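PDB 2IMQ: nitrophorin Cim l NP from Cimex lectularius, which carries nitric oxide on a heme b group and releases it into the victim during feeding, which widens the blood vessels. Local coordinates for residues V39-V44 with F129-S134; D155-D160 with D211-P216; A5-H10 with T123-R128. All coordinates share one frame; numbering follows the deposited sequence.

Contact 1 of 3, residues V39-V44 with F129-S134; sequences VIAVAV and FSFTTS. With HEM (protoporphyrin IX containing Fe), chain B.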
# COMPACT_ATOMS: atom_id res chain seq x y z
N VAL A 39 -11.09 9.52 -0.65
CA VAL A 39 -9.97 9.11 -1.49
C VAL A 39 -9.75 7.61 -1.30
O VAL A 39 -9.85 7.11 -0.18
CB VAL A 39 -8.68 9.88 -1.08
CG1 VAL A 39 -7.52 9.39 -1.89
CG2 VAL A 39 -8.97 11.37 -1.19
N ILE A 40 -9.50 6.94 -2.41
CA ILE A 40 -9.12 5.51 -2.35
C ILE A 40 -7.87 5.28 -3.17
O ILE A 40 -7.76 5.76 -4.31
CB ILE A 40 -10.25 4.63 -2.96
CG1 ILE A 40 -11.57 4.76 -2.20
CG2 ILE A 40 -9.86 3.19 -2.98
CD1 ILE A 40 -12.76 4.10 -2.92
N ALA A 41 -6.90 4.57 -2.59
CA ALA A 41 -5.69 4.23 -3.30
C ALA A 41 -5.52 2.71 -3.28
O ALA A 41 -5.75 2.09 -2.23
CB ALA A 41 -4.51 4.89 -2.70
N VAL A 42 -5.17 2.16 -4.42
CA VAL A 42 -4.95 0.73 -4.62
C VAL A 42 -3.56 0.46 -5.15
O VAL A 42 -3.21 0.97 -6.20
CB VAL A 42 -5.98 0.17 -5.65
CG1 VAL A 42 -5.80 -1.34 -5.82
CG2 VAL A 42 -7.43 0.54 -5.18
N ALA A 43 -2.77 -0.33 -4.45
CA ALA A 43 -1.41 -0.63 -4.87
C ALA A 43 -1.30 -2.15 -4.98
O ALA A 43 -1.71 -2.92 -4.09
CB ALA A 43 -0.37 -0.11 -3.89
N VAL A 44 -0.68 -2.58 -6.04
CA VAL A 44 -0.38 -4.00 -6.23
C VAL A 44 1.08 -4.19 -6.61
O VAL A 44 1.72 -3.30 -7.17
CB VAL A 44 -1.24 -4.68 -7.27
CG1 VAL A 44 -2.58 -4.81 -6.79
CG2 VAL A 44 -1.22 -3.97 -8.58
N PHE A 129 -1.84 15.84 -1.15
CA PHE A 129 -1.77 14.38 -0.87
C PHE A 129 -0.72 13.73 -1.74
O PHE A 129 -0.61 14.06 -2.92
CB PHE A 129 -3.12 13.70 -1.20
CG PHE A 129 -4.21 14.00 -0.25
CD1 PHE A 129 -4.88 15.23 -0.29
CD2 PHE A 129 -4.61 13.08 0.68
CE1 PHE A 129 -5.91 15.53 0.59
CE2 PHE A 129 -5.63 13.35 1.56
CZ PHE A 129 -6.30 14.60 1.49
N SER A 130 0.03 12.77 -1.18
CA SER A 130 0.93 11.94 -1.95
C SER A 130 0.72 10.51 -1.51
O SER A 130 0.66 10.24 -0.35
CB SER A 130 2.42 12.33 -1.74
OG SER A 130 2.71 13.65 -2.22
N PHE A 131 0.64 9.68 -2.51
CA PHE A 131 0.57 8.21 -2.37
C PHE A 131 1.73 7.54 -3.07
O PHE A 131 1.95 7.76 -4.26
CB PHE A 131 -0.74 7.67 -2.95
CG PHE A 131 -1.95 8.10 -2.18
CD1 PHE A 131 -2.52 9.35 -2.40
CD2 PHE A 131 -2.43 7.33 -1.15
CE1 PHE A 131 -3.60 9.74 -1.65
CE2 PHE A 131 -3.51 7.73 -0.41
CZ PHE A 131 -4.09 8.95 -0.65
N THR A 132 2.49 6.73 -2.33
CA THR A 132 3.62 6.01 -2.82
C THR A 132 3.38 4.52 -2.72
O THR A 132 2.86 4.04 -1.73
CB THR A 132 4.87 6.37 -2.00
OG1 THR A 132 5.14 7.74 -2.21
CG2 THR A 132 6.11 5.58 -2.39
N THR A 133 3.84 3.82 -3.74
CA THR A 133 4.12 2.38 -3.60
C THR A 133 5.55 2.07 -4.05
O THR A 133 6.15 2.85 -4.80
CB THR A 133 3.06 1.52 -4.34
OG1 THR A 133 3.14 0.15 -3.89
CG2 THR A 133 3.23 1.50 -5.80
N SER A 134 6.10 0.94 -3.62
CA SER A 134 7.46 0.60 -3.94
C SER A 134 7.63 -0.89 -3.95
O SER A 134 6.81 -1.64 -3.40
CB SER A 134 8.40 1.27 -2.97
OG SER A 134 8.14 0.82 -1.63
CHA HEM B . -5.43 -1.43 -14.26
CHB HEM B . -5.98 -3.41 -9.87
CHC HEM B . -3.87 -7.44 -11.44
CHD HEM B . -3.01 -5.45 -15.69
C1A HEM B . -5.80 -1.60 -12.96
C2A HEM B . -6.52 -0.66 -12.14
C3A HEM B . -6.63 -1.22 -10.91
C4A HEM B . -6.03 -2.52 -10.94
CMA HEM B . -7.34 -0.61 -9.71
CAA HEM B . -7.08 0.73 -12.55
CBA HEM B . -8.56 0.43 -12.92
CGA HEM B . -9.26 1.67 -13.44
O1A HEM B . -9.07 2.01 -14.60
O2A HEM B . -10.07 2.29 -12.70
C1B HEM B . -5.47 -4.67 -9.94
C2B HEM B . -5.48 -5.62 -8.85
C3B HEM B . -4.90 -6.75 -9.27
C4B HEM B . -4.52 -6.54 -10.64
CMB HEM B . -6.09 -5.20 -7.56
CAB HEM B . -4.64 -8.04 -8.51
CBB HEM B . -5.35 -8.35 -7.41
C1C HEM B . -3.47 -7.32 -12.74
C2C HEM B . -2.73 -8.29 -13.52
C3C HEM B . -2.56 -7.74 -14.72
C4C HEM B . -3.04 -6.39 -14.69
CMC HEM B . -2.41 -9.73 -13.13
CAC HEM B . -1.87 -8.38 -15.92
CBC HEM B . -0.61 -8.78 -15.87
C1D HEM B . -3.54 -4.18 -15.66
C2D HEM B . -3.39 -3.22 -16.73
C3D HEM B . -4.16 -2.01 -16.31
C4D HEM B . -4.69 -2.30 -15.01
CMD HEM B . -2.65 -3.43 -18.05
CAD HEM B . -4.26 -0.73 -17.16
CBD HEM B . -5.12 -1.09 -18.36
CGD HEM B . -5.57 0.15 -19.07
O1D HEM B . -6.30 -0.02 -20.10
O2D HEM B . -5.19 1.26 -18.60
NA HEM B . -5.52 -2.74 -12.22
NB HEM B . -4.86 -5.25 -11.01
NC HEM B . -3.61 -6.18 -13.47
ND HEM B . -4.30 -3.58 -14.65
FE HEM B . -4.69 -4.50 -12.89
O HOH W 1 3.64 -2.16 -5.34
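With chi1 at -67°, Phe131 sends its CG away from its own carbonyl carbon and beside its backbone N, so that the ring reaches across to segment 39-44; on that segment Val39 turns CG1 anti to the backbone N (chi1 176°) to meet it. Val39 CG1 lies 3.7 Å from Phe131 CZ at the far end of the ring, while the methyl carbon Ala41 CB sits 3.6 Å from Phe131 CD2, nearer the root. Both approaches to the ring are oblique, and the aromatic group spans two successive inward positions of the facing strand. One step further on, Thr133 offers the oxygen side of its branch: Ala43 CB packs 3.5 Å from Thr133 OG1, with Thr133 CB behind it. The hydroxyl, buried in this apolar interface, is not left without partners, since it is hydrogen-bonded to Ile169 O and also accepts from a water, 2.8 Å from Thr133 OG1. The same water donates to the backbone at 2.9 Å from Val44 O, a bridge between the two segments. One side of the strand thus faces the other sheet, while Val44, on the opposite side, belongs to the heme pocket, its CG1 3.6 Å from the heme methyl carbon CMB. Segments 39-44 and 129-134 run nearly parallel, their axes 10° apart and 7.9 Å at closest approach, face to face in the beta-sandwich of the DNase I-like fold. Strand 39-46 lies between strands 6-17 and 84-91 in one sheet; strand 127-135 lies between 116-124 and 165-169 in the other, where Phe167 meets the Phe131 ring.

Contact 2 of 3, residues D155-D160 with D211-P216; sequences DYSKKD and DGWTEP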
# COMPACT_ATOMS: atom_id res chain seq x y z
N ASP A 155 9.96 9.69 -1.28
CA ASP A 155 9.59 10.16 0.05
C ASP A 155 9.36 11.67 -0.04
O ASP A 155 10.31 12.49 0.09
CB ASP A 155 10.68 9.87 1.06
CG ASP A 155 10.28 10.17 2.45
OD1 ASP A 155 9.32 10.98 2.67
OD2 ASP A 155 10.89 9.65 3.41
N TYR A 156 8.09 12.05 -0.20
CA TYR A 156 7.71 13.45 -0.38
C TYR A 156 7.59 14.20 0.94
O TYR A 156 7.13 15.36 0.98
CB TYR A 156 6.43 13.54 -1.23
CG TYR A 156 6.66 13.49 -2.71
CD1 TYR A 156 7.62 12.70 -3.31
CD2 TYR A 156 5.85 14.22 -3.54
CE1 TYR A 156 7.81 12.71 -4.68
CE2 TYR A 156 6.02 14.23 -4.90
CZ TYR A 156 7.00 13.49 -5.46
OH TYR A 156 7.21 13.46 -6.81
N SER A 157 8.03 13.58 2.02
CA SER A 157 8.21 14.28 3.29
C SER A 157 9.62 14.89 3.35
O SER A 157 9.87 15.75 4.21
CB SER A 157 8.00 13.38 4.50
OG SER A 157 9.08 12.53 4.76
N LYS A 158 10.53 14.43 2.47
CA LYS A 158 11.94 14.87 2.43
C LYS A 158 12.07 15.67 1.17
O LYS A 158 12.93 15.39 0.33
CB LYS A 158 12.87 13.67 2.33
CG LYS A 158 13.03 12.96 3.56
CD LYS A 158 14.05 11.86 3.39
CE LYS A 158 14.27 11.20 4.70
NZ LYS A 158 14.73 12.21 5.75
N LYS A 159 11.13 16.57 0.98
CA LYS A 159 11.13 17.52 -0.12
C LYS A 159 11.24 18.89 0.54
O LYS A 159 11.00 19.04 1.73
CB LYS A 159 9.83 17.44 -0.94
CG LYS A 159 9.84 16.34 -2.01
CD LYS A 159 8.96 16.66 -3.20
CE LYS A 159 9.74 17.21 -4.41
NZ LYS A 159 10.45 16.16 -5.22
N ASP A 160 11.61 19.90 -0.23
CA ASP A 160 11.72 21.27 0.30
C ASP A 160 10.35 21.79 0.77
O ASP A 160 10.22 22.51 1.77
CB ASP A 160 12.25 22.20 -0.78
CG ASP A 160 13.71 21.96 -1.11
OD1 ASP A 160 14.15 22.39 -2.23
OD2 ASP A 160 14.49 21.40 -0.30
N ASP A 211 11.99 7.32 7.73
CA ASP A 211 12.19 8.24 8.83
C ASP A 211 10.91 8.96 9.14
O ASP A 211 10.43 9.66 8.27
CB ASP A 211 13.30 9.29 8.53
CG ASP A 211 13.80 9.96 9.76
OD1 ASP A 211 14.97 10.35 9.80
OD2 ASP A 211 13.09 10.12 10.78
N GLY A 212 10.33 8.82 10.36
CA GLY A 212 9.16 9.61 10.72
C GLY A 212 7.82 9.11 10.21
O GLY A 212 6.81 9.77 10.44
N TRP A 213 7.83 7.99 9.51
CA TRP A 213 6.62 7.38 9.00
C TRP A 213 6.05 6.49 10.07
O TRP A 213 6.78 5.83 10.82
CB TRP A 213 6.90 6.62 7.75
CG TRP A 213 7.24 7.42 6.52
CD1 TRP A 213 8.45 7.94 6.19
CD2 TRP A 213 6.35 7.77 5.47
NE1 TRP A 213 8.36 8.63 5.02
CE2 TRP A 213 7.07 8.52 4.54
CE3 TRP A 213 5.00 7.49 5.21
CZ2 TRP A 213 6.52 8.97 3.36
CZ3 TRP A 213 4.42 7.97 4.08
CH2 TRP A 213 5.17 8.68 3.13
N THR A 214 4.73 6.46 10.16
CA THR A 214 4.09 5.69 11.20
C THR A 214 3.29 4.61 10.58
O THR A 214 2.60 4.84 9.61
CB THR A 214 3.20 6.62 12.01
OG1 THR A 214 3.97 7.73 12.52
CG2 THR A 214 2.57 5.93 13.19
N GLU A 215 3.27 3.44 11.21
CA GLU A 215 2.35 2.40 10.83
C GLU A 215 1.23 2.34 11.89
O GLU A 215 1.48 2.43 13.08
CB GLU A 215 3.07 1.05 10.81
CG GLU A 215 2.21 -0.05 10.24
CD GLU A 215 2.91 -1.38 10.08
OE1 GLU A 215 4.00 -1.59 10.71
OE2 GLU A 215 2.40 -2.22 9.28
N PRO A 216 -0.02 2.22 11.46
CA PRO A 216 -1.07 2.00 12.47
C PRO A 216 -0.77 0.73 13.27
O PRO A 216 -0.02 -0.15 12.82
CB PRO A 216 -2.30 1.77 11.62
CG PRO A 216 -2.03 2.45 10.36
CD PRO A 216 -0.52 2.12 10.09
O HOH W 2 11.38 10.80 5.84
O HOH W 3 16.11 11.04 7.50
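Asp155 OD1 is gripped twice by Ser157: the hydroxyl Ser157 OG donates to Asp155 OD1 at 2.6 Å on the syn side, and the backbone Ser157 N donates to Asp155 OD1 at 3.0 Å on the anti side. Both donors come from the same face of the carboxylate plane and fix the rotation of the group. The other oxygen serves the contact itself, for Trp213 NE1 donates to Asp155 OD2 at 3.2 Å in a fairly straight bond (163°). The acceptor lies close to the indole plane, whereas the N-H comes down on OD2 from above the carboxylate, 49° out of its plane; the two flat groups are turned 61° against each other. Asp155 CG stands anti to the backbone N, which carries the carboxylate over to the indole edge. Asp155 OD2 is further held by Tyr150 OH and by a water at 2.7 Å that also donates to Ser157 OG and to Asp211 O, tying loop 155-160, before strand 165-169, to loop 211-216, before strand 243-248, a second time. Toward the solvent the charges are looser: Lys158 NZ and Asp211 OD1 are 4.5 Å apart, too far for a salt bridge, and a second water joins them, donating at 2.7 Å to Asp211 OD1. Lys248 from strand 243-248 bonds both Ser157 OG and Asp211 O, and Trp168 meets the indole edge-to-face. Asp155 OD1 bonding to the amide two residues on makes an Asx turn, set within a type I beta turn from Asp155 to Lys158 closed by Lys158 N to Asp155 O.

Contact 3 of 3, residues A5-H10 with T123-R128; sequences AQLSVH and TIYNKR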
# COMPACT_ATOMS: atom_id res chain seq x y z
N ALA A 5 -13.70 19.99 7.10
CA ALA A 5 -12.75 19.92 8.19
C ALA A 5 -11.91 18.65 8.04
O ALA A 5 -10.73 18.68 8.35
CB ALA A 5 -13.47 19.90 9.49
N GLN A 6 -12.53 17.55 7.65
CA GLN A 6 -11.84 16.25 7.54
C GLN A 6 -12.18 15.51 6.26
O GLN A 6 -13.22 15.74 5.64
CB GLN A 6 -12.19 15.35 8.72
CG GLN A 6 -11.88 15.95 10.06
CD GLN A 6 -12.13 15.01 11.22
OE1 GLN A 6 -13.26 14.54 11.40
NE2 GLN A 6 -11.08 14.72 12.02
N LEU A 7 -11.30 14.58 5.88
CA LEU A 7 -11.56 13.71 4.80
C LEU A 7 -11.18 12.30 5.24
O LEU A 7 -10.32 12.11 6.13
CB LEU A 7 -10.76 14.13 3.55
CG LEU A 7 -11.08 15.50 2.94
CD1 LEU A 7 -10.05 15.92 1.95
CD2 LEU A 7 -12.45 15.46 2.32
N SER A 8 -11.78 11.32 4.58
CA SER A 8 -11.41 9.91 4.79
C SER A 8 -10.70 9.31 3.59
O SER A 8 -10.96 9.67 2.45
CB SER A 8 -12.63 9.07 5.12
OG SER A 8 -13.57 9.13 4.11
N VAL A 9 -9.75 8.44 3.89
CA VAL A 9 -8.91 7.82 2.89
C VAL A 9 -8.90 6.35 3.20
O VAL A 9 -8.73 5.97 4.37
CB VAL A 9 -7.42 8.33 2.97
CG1 VAL A 9 -6.52 7.63 1.92
CG2 VAL A 9 -7.38 9.83 2.87
N HIS A 10 -9.16 5.53 2.18
CA HIS A 10 -8.93 4.07 2.24
C HIS A 10 -7.77 3.73 1.35
O HIS A 10 -7.69 4.22 0.22
CB HIS A 10 -10.17 3.29 1.76
CG HIS A 10 -11.34 3.34 2.70
ND1 HIS A 10 -12.42 2.50 2.58
CD2 HIS A 10 -11.58 4.14 3.77
CE1 HIS A 10 -13.29 2.78 3.54
NE2 HIS A 10 -12.81 3.78 4.26
N THR A 123 -3.75 17.91 -5.19
CA THR A 123 -4.15 18.84 -4.18
C THR A 123 -5.64 19.03 -4.21
O THR A 123 -6.22 19.24 -5.27
CB THR A 123 -3.46 20.19 -4.49
OG1 THR A 123 -2.04 20.07 -4.25
CG2 THR A 123 -3.95 21.27 -3.57
N ILE A 124 -6.26 18.97 -3.04
CA ILE A 124 -7.67 19.33 -2.86
C ILE A 124 -7.78 20.21 -1.65
O ILE A 124 -7.13 19.98 -0.63
CB ILE A 124 -8.65 18.10 -2.81
CG1 ILE A 124 -8.24 17.07 -1.76
CG2 ILE A 124 -8.70 17.45 -4.15
CD1 ILE A 124 -9.28 15.96 -1.56
N TYR A 125 -8.59 21.27 -1.77
CA TYR A 125 -8.78 22.21 -0.69
C TYR A 125 -7.45 22.78 -0.20
O TYR A 125 -7.23 22.97 1.00
CB TYR A 125 -9.59 21.57 0.43
CG TYR A 125 -10.89 20.97 -0.05
CD1 TYR A 125 -11.10 19.59 -0.07
CD2 TYR A 125 -11.96 21.78 -0.45
CE1 TYR A 125 -12.27 19.05 -0.49
CE2 TYR A 125 -13.16 21.24 -0.88
CZ TYR A 125 -13.33 19.88 -0.89
OH TYR A 125 -14.53 19.35 -1.29
N ASN A 126 -6.57 23.00 -1.15
CA ASN A 126 -5.27 23.53 -0.90
C ASN A 126 -4.36 22.69 0.03
O ASN A 126 -3.42 23.20 0.58
CB ASN A 126 -5.41 24.95 -0.35
CG ASN A 126 -4.18 25.75 -0.56
OD1 ASN A 126 -3.54 25.64 -1.61
ND2 ASN A 126 -3.80 26.54 0.46
N LYS A 127 -4.65 21.40 0.13
CA LYS A 127 -3.82 20.43 0.85
C LYS A 127 -3.31 19.40 -0.12
O LYS A 127 -4.09 18.88 -0.92
CB LYS A 127 -4.63 19.75 1.93
CG LYS A 127 -5.22 20.65 2.98
CD LYS A 127 -4.16 21.35 3.77
CE LYS A 127 -4.74 22.50 4.60
NZ LYS A 127 -4.33 23.79 4.00
N ARG A 128 -2.02 19.08 -0.01
CA ARG A 128 -1.37 18.17 -0.94
C ARG A 128 -1.27 16.77 -0.39
O ARG A 128 -0.77 16.57 0.68
CB ARG A 128 0.02 18.63 -1.38
CG ARG A 128 0.55 17.86 -2.56
CD ARG A 128 1.02 18.69 -3.62
NE ARG A 128 1.49 18.03 -4.81
CZ ARG A 128 0.85 17.99 -5.95
NH1 ARG A 128 -0.39 18.46 -6.06
NH2 ARG A 128 1.44 17.44 -7.00
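A type I' beta turn, the tight connection of a two-residue beta hairpin, joins strands 116-124 and 127-135 and faces the start of strand 6-17 at one end of the beta-sandwich. Ile124 and Lys127 close the turn with reciprocal backbone bonds, Ile124 N to Lys127 O and Lys127 N to Ile124 O, both 3.0 Å. Tyr125 and Asn126 occupy its two corners, both with positive phi, the backbone signature of this turn. Across the interface, Leu7 alone of its segment touches the hairpin. Its CD1 branch meets the end methyl of Ile124 at 3.6 Å between Leu7 CD1 and Ile124 CD1, and the two side chains pass each other at a slant. Ile124 places CG1 between its backbone N and carbonyl carbon (chi1 53°) and then extends, which lifts CD1 toward Leu7. The Tyr125 ring lies beside Ile124 next to the same methyl, more loosely, 4.3 Å from Leu7 CD1 to Tyr125 CD1. The phenol group turns to His94, with Tyr125 OH hydrogen-bonded to His94 ND1 and the two rings in contact. Phe129, further along the hairpin, backs both Leu7 and Ile124, so the aliphatic pair joins the apolar filling between the sheets. Strand 6-17 is itself paired to strand 274-281 through Leu7 and Val280. On the hairpin's other side a cross-strand bond ties its two arms: Arg128 NH1 donates to Thr123 OG1 at 2.9 Å, with the hydroxyl oxygen only 7° out of the guanidinium plane.

Contacts 1 and 3 join the same two sheets of the sandwich at different depths: their centres are about 14 Å apart, contact 1 near the centre of the chain and contact 3 at the sandwich end. Strands 39-46 and 6-17 pair through the backbones of Val39, Ala41 and His10, while Phe131 also packs on Val9, so the two interfaces are continuous. Contact 1 is wholly buried and mainly apolar, adding one hydroxyl and a bridging water; contact 3 is a buried aliphatic pair with the partly exposed Tyr125 at its margin. Contact 2 joins loops, partly open to solvent, and relies on a carboxylate, an indole N-H and two waters; Tyr156 touches Ser130, linking it to strand 127-135.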